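Local coordinates for periplasmic solute binding protein (Pectobacterium atrosepticum, PDB 4RY1) that probably binds a sugar or related solute in the periplasm and delivers it to an ABC-type transporter, at residues A[13-16]-A[17-21]; A[78-81]-A[82-86]; A[121-124]-A[125-128]; A[135-138]-A[139-142]. All coordinates share one frame; numbering follows the deposited sequence.

Contact 1. Residues A[13-16]-A[17-21]; sequences NQRH and EATLA. With ACT (acetate ion), chain F.
Arg-15 and Thr-19, one helical turn apart, run out alongside each other from the helix. From CB, the Arg-15 chain places CG anti to the backbone N (chi1 178°). This CG passes alongside Thr-19, with its hydroxyl OG1 3.8 Å away. The chain continues straight to CD and then bends at chi3 (-63°). Beyond the bend, NE donates to the carbonyl of Gln-322, and NH1 donates to the carbonyl of Trp-10. The far end of the guanidinium takes an acetate ion, probably from the crystallisation liquor. Arg-15 NH2 meets acetate OXT at 3.0 Å, almost straight at 176°. Arg-15 NH1 reaches acetate O at 3.1 Å with more bend. The two bonds and the two carbonyls together fix the rotation of the group.

The Arg-15 carbonyl is gripped twice by Thr-19. Thr-19 N donates to Arg-15 O at 2.9 Å, and Thr-19 OG1 donates to the same O at 2.8 Å. The two donors come from opposite faces of the carbonyl plane, so the hydroxyl is satisfied without displacing the helix bond.

On another side of the helix, one water donates to both Gln-14 OE1 and Glu-17 OE1, at 2.7 Å each. The water links these two exposed side chains, which do not bond directly. His-16 ND1 is hydrogen-bonded to Trp-9 NE1, back on strand 3-10. The regular i to i+4 bonds continue from Glu-17 to Leu-20. These are the first two turns of helix 13-29, in the beta-alpha-beta unit formed with strands 3-10 and 33-40.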
loop_
_atom_site.group_PDB
_atom_site.type_symbol
_atom_site.label_atom_id
_atom_site.label_comp_id
_atom_site.label_asym_id
_atom_site.label_seq_id
_atom_site.Cartn_x
_atom_site.Cartn_y
_atom_site.Cartn_z
ATOM N N ASN A 13 -4.283 9.727 14.248
ATOM C CA ASN A 13 -3.826 10.346 15.486
ATOM C C ASN A 13 -2.833 9.462 16.255
ATOM O O ASN A 13 -2.002 9.977 16.990
ATOM C CB ASN A 13 -5.022 10.730 16.343
ATOM C CG ASN A 13 -5.786 11.874 15.752
ATOM O OD1 ASN A 13 -5.208 12.730 15.096
ATOM N ND2 ASN A 13 -7.070 11.929 16.029
ATOM N N GLN A 14 -2.929 8.144 16.108
ATOM C CA GLN A 14 -1.952 7.259 16.787
ATOM C C GLN A 14 -0.576 7.432 16.171
ATOM O O GLN A 14 0.404 7.532 16.876
ATOM C CB GLN A 14 -2.397 5.804 16.791
ATOM C CG GLN A 14 -3.668 5.607 17.578
ATOM C CD GLN A 14 -3.450 5.492 19.061
ATOM O OE1 GLN A 14 -2.313 5.551 19.559
ATOM N NE2 GLN A 14 -4.542 5.300 19.787
ATOM N N ARG A 15 -0.500 7.490 14.849
ATOM C CA ARG A 15 0.767 7.769 14.196
ATOM C C ARG A 15 1.256 9.172 14.556
ATOM O O ARG A 15 2.457 9.377 14.759
ATOM C CB ARG A 15 0.668 7.569 12.664
ATOM C CG ARG A 15 1.975 7.902 11.948
ATOM C CD ARG A 15 1.888 7.734 10.453
ATOM N NE ARG A 15 1.634 6.370 10.031
ATOM C CZ ARG A 15 1.062 6.015 8.886
ATOM N NH1 ARG A 15 0.674 6.933 8.012
ATOM N NH2 ARG A 15 0.907 4.730 8.585
ATOM N N HIS A 16 0.346 10.141 14.615
ATOM C CA HIS A 16 0.769 11.502 14.948
ATOM C C HIS A 16 1.421 11.574 16.324
ATOM O O HIS A 16 2.489 12.173 16.486
ATOM C CB HIS A 16 -0.390 12.498 14.890
ATOM C CG HIS A 16 -0.985 12.674 13.542
ATOM N ND1 HIS A 16 -0.294 12.477 12.371
ATOM C CD2 HIS A 16 -2.237 13.028 13.192
ATOM C CE1 HIS A 16 -1.092 12.708 11.351
ATOM N NE2 HIS A 16 -2.277 13.050 11.823
ATOM N N GLU A 17 0.776 10.964 17.317
ATOM C CA GLU A 17 1.339 10.988 18.675
ATOM C C GLU A 17 2.734 10.356 18.707
ATOM O O GLU A 17 3.668 10.869 19.312
ATOM C CB GLU A 17 0.419 10.283 19.670
ATOM C CG GLU A 17 0.963 10.338 21.101
ATOM C CD GLU A 17 0.249 9.395 22.048
ATOM O OE1 GLU A 17 -0.923 9.017 21.811
ATOM O OE2 GLU A 17 0.875 8.985 23.048
ATOM N N ALA A 18 2.852 9.217 18.060
ATOM C CA ALA A 18 4.087 8.457 18.116
ATOM C C ALA A 18 5.197 9.211 17.405
ATOM O O ALA A 18 6.356 9.180 17.812
ATOM C CB ALA A 18 3.868 7.099 17.490
ATOM N N THR A 19 4.844 9.869 16.278
ATOM C CA THR A 19 5.856 10.638 15.535
ATOM C C THR A 19 6.324 11.861 16.354
ATOM O O THR A 19 7.521 12.182 16.435
ATOM C CB THR A 19 5.324 11.051 14.171
ATOM O OG1 THR A 19 4.870 9.887 13.477
ATOM C CG2 THR A 19 6.394 11.735 13.351
ATOM N N LEU A 20 5.373 12.525 16.993
ATOM C CA LEU A 20 5.712 13.595 17.943
ATOM C C LEU A 20 6.607 13.086 19.095
ATOM O O LEU A 20 7.565 13.774 19.522
ATOM C CB LEU A 20 4.450 14.296 18.470
ATOM C CG LEU A 20 3.977 15.514 17.676
ATOM C CD1 LEU A 20 4.985 16.652 17.770
ATOM C CD2 LEU A 20 3.717 15.172 16.228
ATOM N N ALA A 21 6.300 11.891 19.613
ATOM C CA ALA A 21 7.123 11.274 20.677
ATOM C C ALA A 21 8.557 11.093 20.167
ATOM O O ALA A 21 9.532 11.355 20.875
ATOM C CB ALA A 21 6.542 9.938 21.083
HETATM C C ACT F . -1.545 4.668 6.010
HETATM O O ACT F . -1.547 5.910 6.179
HETATM O OXT ACT F . -0.464 4.059 6.032
HETATM C CH3 ACT F . -2.816 3.881 5.782
HETATM O O HOH W 1 -1.701 6.428 22.059
#

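Contact 2. Residues A[78-81]-A[82-86]; sequences GFYD and LNKQK
Asp-81 holds the start of the 3-10 turn 82-84 by two hydrogen bonds. Its carbonyl O accepts from Lys-84 N at 2.9 Å, the donor standing above the carbonyl plane. Its carboxylate OD1 accepts from Asn-83 N at 3.1 Å, from above the carboxylate plane. The side chain can reach because CG is anti to the backbone N (chi1 -180°), which carries the carboxylate forward along the chain. OD1 has a second donor, Leu-108 N on strand 107-123, so this one oxygen ties the turn to the sheet.

The side-chain bond to the second residue onward makes an Asx turn. The backbone bond three residues onward closes a beta turn over it. Gln-85 follows at the N-cap position of helix 86-89, so the Asx turn leads the chain from the loop toward that helix.

Water supplies a further link. Water 2 accepts from Asp-81 N at 3.0 Å and from Lys-84 NZ at 3.1 Å. The extended lysine chain runs back alongside the turn to reach it. Its ammonium stays 5.8 Å from Asp-81 OD2, so any attraction between Lys-84 NZ and that oxygen is at a distance.

Packing centres on the Tyr-80 ring. Gln-85 CG lies at the edge of the ring, 3.7 Å from Tyr-80 CE2. Lys-84 CB comes obliquely to the phenol end, 3.5 Å from Tyr-80 OH. Leu-82 CD2 is a looser neighbour, 4.3 Å from Tyr-80 CD2. Leu-82 itself is buried against Met-306 and Ile-292, while Tyr-80 also rests on Pro-299 of helix 299-310.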
loop_
_atom_site.group_PDB
_atom_site.type_symbol
_atom_site.label_atom_id
_atom_site.label_comp_id
_atom_site.label_asym_id
_atom_site.label_seq_id
_atom_site.Cartn_x
_atom_site.Cartn_y
_atom_site.Cartn_z
ATOM N N GLY A 78 14.034 15.695 -8.485
ATOM C CA GLY A 78 14.574 14.754 -7.529
ATOM C C GLY A 78 14.733 15.355 -6.152
ATOM O O GLY A 78 14.561 16.554 -5.918
ATOM N N PHE A 79 15.046 14.466 -5.239
ATOM C CA PHE A 79 15.296 14.799 -3.859
ATOM C C PHE A 79 16.796 14.833 -3.577
ATOM O O PHE A 79 17.640 14.479 -4.439
ATOM C CB PHE A 79 14.540 13.813 -2.965
ATOM C CG PHE A 79 13.043 13.918 -3.102
ATOM C CD1 PHE A 79 12.363 15.069 -2.702
ATOM C CD2 PHE A 79 12.306 12.906 -3.689
ATOM C CE1 PHE A 79 10.997 15.184 -2.850
ATOM C CE2 PHE A 79 10.926 13.023 -3.821
ATOM C CZ PHE A 79 10.272 14.159 -3.395
ATOM N N TYR A 80 17.145 15.266 -2.370
ATOM C CA TYR A 80 18.526 15.187 -1.943
ATOM C C TYR A 80 19.005 13.729 -1.981
ATOM O O TYR A 80 18.322 12.827 -1.468
ATOM C CB TYR A 80 18.663 15.782 -0.555
ATOM C CG TYR A 80 20.055 15.754 0.023
ATOM C CD1 TYR A 80 20.904 16.845 -0.122
ATOM C CD2 TYR A 80 20.502 14.668 0.791
ATOM C CE1 TYR A 80 22.170 16.851 0.439
ATOM C CE2 TYR A 80 21.762 14.662 1.336
ATOM C CZ TYR A 80 22.592 15.760 1.171
ATOM O OH TYR A 80 23.835 15.715 1.766
ATOM N N ASP A 81 20.177 13.514 -2.562
ATOM C CA ASP A 81 20.720 12.163 -2.709
ATOM C C ASP A 81 21.201 11.619 -1.364
ATOM O O ASP A 81 22.250 12.015 -0.838
ATOM C CB ASP A 81 21.862 12.183 -3.713
ATOM C CG ASP A 81 22.493 10.835 -3.945
ATOM O OD1 ASP A 81 22.033 9.810 -3.396
ATOM O OD2 ASP A 81 23.503 10.828 -4.696
ATOM N N LEU A 82 20.433 10.678 -0.817
ATOM C CA LEU A 82 20.732 10.135 0.519
ATOM C C LEU A 82 22.041 9.353 0.617
ATOM O O LEU A 82 22.563 9.176 1.711
ATOM C CB LEU A 82 19.597 9.260 1.022
ATOM C CG LEU A 82 18.235 9.946 1.173
ATOM C CD1 LEU A 82 17.243 8.953 1.748
ATOM C CD2 LEU A 82 18.273 11.168 2.067
ATOM N N ASN A 83 22.595 8.929 -0.521
ATOM C CA ASN A 83 23.936 8.336 -0.495
ATOM C C ASN A 83 24.976 9.317 0.044
ATOM O O ASN A 83 26.001 8.886 0.554
ATOM C CB ASN A 83 24.379 7.794 -1.870
ATOM C CG ASN A 83 23.499 6.664 -2.390
ATOM O OD1 ASN A 83 23.160 6.603 -3.601
ATOM N ND2 ASN A 83 23.165 5.750 -1.521
ATOM N N LYS A 84 24.707 10.621 -0.066
ATOM C CA LYS A 84 25.583 11.653 0.523
ATOM C C LYS A 84 25.610 11.657 2.056
ATOM O O LYS A 84 26.487 12.267 2.655
ATOM C CB LYS A 84 25.200 13.042 0.015
ATOM C CG LYS A 84 25.402 13.218 -1.466
ATOM C CD LYS A 84 24.881 14.588 -1.842
ATOM C CE LYS A 84 25.085 14.959 -3.285
ATOM N NZ LYS A 84 24.628 16.372 -3.389
ATOM N N GLN A 85 24.641 10.980 2.675
ATOM C CA GLN A 85 24.569 10.865 4.131
ATOM C C GLN A 85 24.581 9.409 4.560
ATOM O O GLN A 85 23.974 9.034 5.564
ATOM C CB GLN A 85 23.330 11.578 4.652
ATOM C CG GLN A 85 23.320 13.062 4.332
ATOM C CD GLN A 85 24.380 13.902 5.044
ATOM O OE1 GLN A 85 24.670 15.027 4.608
ATOM N NE2 GLN A 85 24.934 13.400 6.134
ATOM N N LYS A 86 25.296 8.590 3.794
ATOM C CA LYS A 86 25.381 7.150 4.068
ATOM C C LYS A 86 25.735 6.833 5.524
ATOM O O LYS A 86 25.136 5.939 6.133
ATOM C CB LYS A 86 26.381 6.463 3.125
ATOM C CG LYS A 86 26.710 5.045 3.573
ATOM C CD LYS A 86 27.182 4.129 2.459
ATOM C CE LYS A 86 26.495 2.768 2.561
ATOM N NZ LYS A 86 25.785 2.368 1.313
HETATM O O HOH W 2 21.657 15.765 -3.770
#

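Contact 3. Residues A[121-124]-A[125-128]; sequences IYNK and TTWD. With GOL (glycerol), chain D.
Lys-124 NZ donates to three oxygens, one of them on Asp-128 a turn further along the helix. The salt bridge from Lys-124 NZ to Asp-128 OD2 is 3.0 Å long and uses the syn lone pair of the carboxylate. The other two belong to a glycerol, probably from the crystallisation liquor: Lys-124 NZ meets its O1 at 2.9 Å and, weakly, its O2. Glycerol O2 in turn donates to Asp-128 OD1 at 2.6 Å. The lysine chain runs extended and bends at chi4 (62°) to bring NZ round to the acid. Glu-267 and Tyr-134 N also hold the glycerol.

Asn-123 ends strand 107-123 and is the N-cap of helix 124-130. Its OD1 accepts a weak but straight bond of 3.4 Å from Thr-126 N. Water 3 donates to the same OD1 and also meets Thr-125 OG1. The Asn-123 carbonyl takes Trp-127 N, and the same O lies in the indole plane at the ring edge, 3.2 Å from Trp-127 CD1.

Tyr-122 and Trp-127 meet obliquely, their planes 57° apart. The indole NE1 sits 3.4 Å from Tyr-122 CD1, but its hydrogen bond goes to the carbonyl of Ala-244. Tyr-134 stacks on Tyr-122 and meets Trp-127 edge-to-face.

The chemistry therefore splits in two. The aromatic side is buried, with the indole N-H satisfied just before strand 245-249. On the other side, Lys-124 would probably favour the ionised form of Asp-128; the glycerol bond to its other oxygen may exist only in the crystal.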
loop_
_atom_site.group_PDB
_atom_site.type_symbol
_atom_site.label_atom_id
_atom_site.label_comp_id
_atom_site.label_asym_id
_atom_site.label_seq_id
_atom_site.Cartn_x
_atom_site.Cartn_y
_atom_site.Cartn_z
ATOM N N ILE A 121 -6.690 -10.286 4.761
ATOM C CA ILE A 121 -7.080 -10.185 6.156
ATOM C C ILE A 121 -8.549 -10.624 6.154
ATOM O O ILE A 121 -9.358 -10.075 5.419
ATOM C CB ILE A 121 -6.918 -8.751 6.697
ATOM C CG1 ILE A 121 -5.458 -8.328 6.587
ATOM C CG2 ILE A 121 -7.431 -8.660 8.127
ATOM C CD1 ILE A 121 -4.579 -9.025 7.585
ATOM N N TYR A 122 -8.886 -11.620 6.962
ATOM C CA TYR A 122 -10.223 -12.177 6.994
ATOM C C TYR A 122 -10.847 -12.054 8.364
ATOM O O TYR A 122 -10.156 -12.110 9.382
ATOM C CB TYR A 122 -10.191 -13.654 6.601
ATOM C CG TYR A 122 -9.815 -13.972 5.177
ATOM C CD1 TYR A 122 -10.490 -13.382 4.101
ATOM C CD2 TYR A 122 -8.823 -14.923 4.888
ATOM C CE1 TYR A 122 -10.186 -13.725 2.788
ATOM C CE2 TYR A 122 -8.513 -15.265 3.578
ATOM C CZ TYR A 122 -9.178 -14.670 2.527
ATOM O OH TYR A 122 -8.901 -15.022 1.216
ATOM N N ASN A 123 -12.174 -11.938 8.365
ATOM C CA ASN A 123 -12.974 -11.956 9.580
ATOM C C ASN A 123 -13.335 -13.407 9.879
ATOM O O ASN A 123 -14.213 -14.012 9.247
ATOM C CB ASN A 123 -14.241 -11.119 9.432
ATOM C CG ASN A 123 -14.994 -10.984 10.743
ATOM O OD1 ASN A 123 -15.126 -11.964 11.481
ATOM N ND2 ASN A 123 -15.456 -9.775 11.060
ATOM N N LYS A 124 -12.616 -13.961 10.838
ATOM C CA LYS A 124 -12.742 -15.386 11.163
ATOM C C LYS A 124 -14.176 -15.799 11.491
ATOM O O LYS A 124 -14.660 -16.848 11.062
ATOM C CB LYS A 124 -11.845 -15.729 12.345
ATOM C CG LYS A 124 -11.982 -17.169 12.820
ATOM C CD LYS A 124 -11.109 -17.424 14.049
ATOM C CE LYS A 124 -11.500 -18.664 14.833
ATOM N NZ LYS A 124 -11.348 -19.875 13.993
ATOM N N THR A 125 -14.842 -14.963 12.271
ATOM C CA THR A 125 -16.194 -15.266 12.748
ATOM C C THR A 125 -17.142 -15.477 11.570
ATOM O O THR A 125 -17.884 -16.452 11.492
ATOM C CB THR A 125 -16.710 -14.153 13.672
ATOM O OG1 THR A 125 -15.773 -13.966 14.738
ATOM C CG2 THR A 125 -18.080 -14.491 14.267
ATOM N N THR A 126 -17.091 -14.553 10.635
ATOM C CA THR A 126 -17.936 -14.652 9.440
ATOM C C THR A 126 -17.669 -15.895 8.567
ATOM O O THR A 126 -18.604 -16.585 8.160
ATOM C CB THR A 126 -17.835 -13.384 8.593
ATOM O OG1 THR A 126 -18.005 -12.244 9.444
ATOM C CG2 THR A 126 -18.909 -13.402 7.531
ATOM N N TRP A 127 -16.401 -16.166 8.266
ATOM C CA TRP A 127 -16.038 -17.362 7.485
ATOM C C TRP A 127 -16.495 -18.664 8.180
ATOM O O TRP A 127 -17.019 -19.581 7.533
ATOM C CB TRP A 127 -14.517 -17.383 7.225
ATOM C CG TRP A 127 -14.110 -16.429 6.114
ATOM C CD1 TRP A 127 -13.928 -15.051 6.215
ATOM C CD2 TRP A 127 -13.898 -16.758 4.729
ATOM N NE1 TRP A 127 -13.587 -14.543 4.995
ATOM C CE2 TRP A 127 -13.568 -15.552 4.064
ATOM C CE3 TRP A 127 -13.946 -17.946 3.981
ATOM C CZ2 TRP A 127 -13.298 -15.496 2.703
ATOM C CZ3 TRP A 127 -13.672 -17.882 2.609
ATOM C CH2 TRP A 127 -13.352 -16.659 1.991
ATOM N N ASP A 128 -16.296 -18.719 9.492
ATOM C CA ASP A 128 -16.736 -19.856 10.335
ATOM C C ASP A 128 -18.275 -19.994 10.309
ATOM O O ASP A 128 -18.802 -21.100 10.169
ATOM C CB ASP A 128 -16.237 -19.706 11.786
ATOM C CG ASP A 128 -14.749 -20.013 11.944
ATOM O OD1 ASP A 128 -14.129 -20.518 10.984
ATOM O OD2 ASP A 128 -14.213 -19.744 13.039
HETATM C C1 GOL D . -9.191 -20.231 10.567
HETATM O O1 GOL D . -9.441 -19.598 11.820
HETATM C C2 GOL D . -10.432 -20.983 10.084
HETATM O O2 GOL D . -11.523 -20.835 11.004
HETATM C C3 GOL D . -10.813 -20.471 8.699
HETATM O O3 GOL D . -10.265 -21.400 7.739
HETATM O O HOH W 3 -14.980 -11.359 14.125
#

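Contact 4. Residues A[135-138]-A[139-142]; sequences PKTW and DELF
Thr-137 and Glu-140 are brought together by their first torsions. The Thr-137 hydroxyl is flanked by its own N and C (chi1 63°), which turns it to the start of the helix. Glu-140 CG lies beside its own backbone N (chi1 -63°), and the extended chain beyond it runs back past Thr-137. Thr-137 OG1 accepts from Glu-140 N at 3.2 Å and caps helix 138-152. In return, Glu-140 OE1 accepts from Lys-136 N at 2.8 Å, nearly straight at 170°. In a capping box the return bond would come from the N-cap residue itself; here it comes from the residue before. Water 4 closes the group, donating to Glu-140 OE2 and lying 2.8 Å from Thr-137 OG1.

Pro-135 packs over the first turn. Its CB is 3.6 Å from Glu-140 CB, and its CG is 3.9 Å from Leu-141 CD1. Leu-141 CD2 comes alongside the indole of Trp-138, 4.1 Å from Trp-138 CE3. Trp-138 NE1 bonds to Gln-181, and Tyr-178 and Phe-208 meet its ring edge-to-face. Phe-142 CD2 rests 3.1 Å from Trp-138 O, and its ring has a cation-pi partner in Lys-211.

Side-chain oxygens thus take the amide of Glu-140 in the first turn and that of Lys-136 in the loop before it. The negative charge of Glu-140 near the N-terminus would probably also suit the helix dipole.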
loop_
_atom_site.group_PDB
_atom_site.type_symbol
_atom_site.label_atom_id
_atom_site.label_comp_id
_atom_site.label_asym_id
_atom_site.label_seq_id
_atom_site.Cartn_x
_atom_site.Cartn_y
_atom_site.Cartn_z
ATOM N N PRO A 135 -9.656 -19.637 1.478
ATOM C CA PRO A 135 -9.296 -20.242 0.202
ATOM C C PRO A 135 -7.789 -20.268 -0.069
ATOM O O PRO A 135 -7.064 -19.337 0.231
ATOM C CB PRO A 135 -10.037 -19.379 -0.819
ATOM C CG PRO A 135 -10.121 -18.035 -0.166
ATOM C CD PRO A 135 -10.275 -18.313 1.300
ATOM N N LYS A 136 -7.337 -21.375 -0.617
ATOM C CA LYS A 136 -5.943 -21.531 -1.044
ATOM C C LYS A 136 -5.751 -21.312 -2.573
ATOM O O LYS A 136 -4.634 -21.012 -3.031
ATOM C CB LYS A 136 -5.382 -22.885 -0.536
ATOM C CG LYS A 136 -5.113 -22.873 0.973
ATOM C CD LYS A 136 -4.375 -24.111 1.480
ATOM C CE LYS A 136 -5.276 -25.018 2.300
ATOM N NZ LYS A 136 -4.691 -26.377 2.463
ATOM N N THR A 137 -6.832 -21.435 -3.342
ATOM C CA THR A 137 -6.813 -21.243 -4.804
ATOM C C THR A 137 -7.895 -20.293 -5.255
ATOM O O THR A 137 -8.846 -20.021 -4.499
ATOM C CB THR A 137 -7.087 -22.549 -5.543
ATOM O OG1 THR A 137 -8.406 -22.989 -5.207
ATOM C CG2 THR A 137 -6.058 -23.578 -5.155
ATOM N N TRP A 138 -7.750 -19.782 -6.460
ATOM C CA TRP A 138 -8.734 -18.858 -6.965
ATOM C C TRP A 138 -10.102 -19.568 -7.054
ATOM O O TRP A 138 -11.141 -18.979 -6.748
ATOM C CB TRP A 138 -8.281 -18.244 -8.274
ATOM C CG TRP A 138 -7.017 -17.496 -8.113
ATOM C CD1 TRP A 138 -5.760 -17.931 -8.422
ATOM C CD2 TRP A 138 -6.859 -16.178 -7.552
ATOM N NE1 TRP A 138 -4.844 -16.969 -8.109
ATOM C CE2 TRP A 138 -5.486 -15.884 -7.571
ATOM C CE3 TRP A 138 -7.744 -15.231 -7.031
ATOM C CZ2 TRP A 138 -4.974 -14.676 -7.109
ATOM C CZ3 TRP A 138 -7.231 -14.019 -6.575
ATOM C CH2 TRP A 138 -5.866 -13.764 -6.608
ATOM N N ASP A 139 -10.103 -20.861 -7.379
ATOM C CA ASP A 139 -11.353 -21.639 -7.393
ATOM C C ASP A 139 -12.104 -21.602 -6.117
ATOM O O ASP A 139 -13.321 -21.431 -6.110
ATOM C CB ASP A 139 -11.075 -23.118 -7.648
ATOM C CG ASP A 139 -10.898 -23.390 -9.052
ATOM O OD1 ASP A 139 -11.140 -22.436 -9.830
ATOM O OD2 ASP A 139 -10.516 -24.535 -9.379
ATOM N N GLU A 140 -11.377 -21.835 -5.031
ATOM C CA GLU A 140 -11.986 -21.849 -3.716
ATOM C C GLU A 140 -12.513 -20.463 -3.398
ATOM O O GLU A 140 -13.534 -20.352 -2.758
ATOM C CB GLU A 140 -11.015 -22.346 -2.644
ATOM C CG GLU A 140 -10.591 -23.794 -2.906
ATOM C CD GLU A 140 -9.473 -24.336 -2.025
ATOM O OE1 GLU A 140 -8.892 -23.589 -1.191
ATOM O OE2 GLU A 140 -9.169 -25.543 -2.190
ATOM N N LEU A 141 -11.816 -19.413 -3.832
ATOM C CA LEU A 141 -12.298 -18.057 -3.561
ATOM C C LEU A 141 -13.654 -17.841 -4.245
ATOM O O LEU A 141 -14.616 -17.436 -3.596
ATOM C CB LEU A 141 -11.275 -17.000 -3.994
ATOM C CG LEU A 141 -11.769 -15.560 -3.759
ATOM C CD1 LEU A 141 -11.969 -15.274 -2.271
ATOM C CD2 LEU A 141 -10.803 -14.566 -4.373
ATOM N N PHE A 142 -13.723 -18.129 -5.544
ATOM C CA PHE A 142 -14.970 -17.948 -6.304
ATOM C C PHE A 142 -16.089 -18.803 -5.744
ATOM O O PHE A 142 -17.232 -18.359 -5.672
ATOM C CB PHE A 142 -14.771 -18.224 -7.799
ATOM C CG PHE A 142 -13.896 -17.206 -8.476
ATOM C CD1 PHE A 142 -14.280 -15.876 -8.523
ATOM C CD2 PHE A 142 -12.691 -17.576 -9.064
ATOM C CE1 PHE A 142 -13.476 -14.930 -9.131
ATOM C CE2 PHE A 142 -11.890 -16.633 -9.670
ATOM C CZ PHE A 142 -12.281 -15.308 -9.707
HETATM O O HOH W 4 -8.847 -25.804 -5.235
#

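Contacts 3 and 4 form one neighbourhood, with centres about 15 Å apart. Pro-135 joins them: its CG is 3.5 Å from Tyr-122 OH, and its CD is 3.6 Å from Trp-127 CH2. Each has an N-cap residue, Asn-123 and Thr-137, opening consecutive helices. Contacts 1 and 2 lie apart, their centres about 26 Å from each other. Contact 2 is on the opposite side of the chain's centre from both 3 and 4, with centres about 45 Å away. This is consistent with the two lobes of a solute-binding protein. The long, interrupted strand 107-123 passes contact 2 at Leu-108 and ends in contact 3. The acetate and glycerol do not identify the natural ligand.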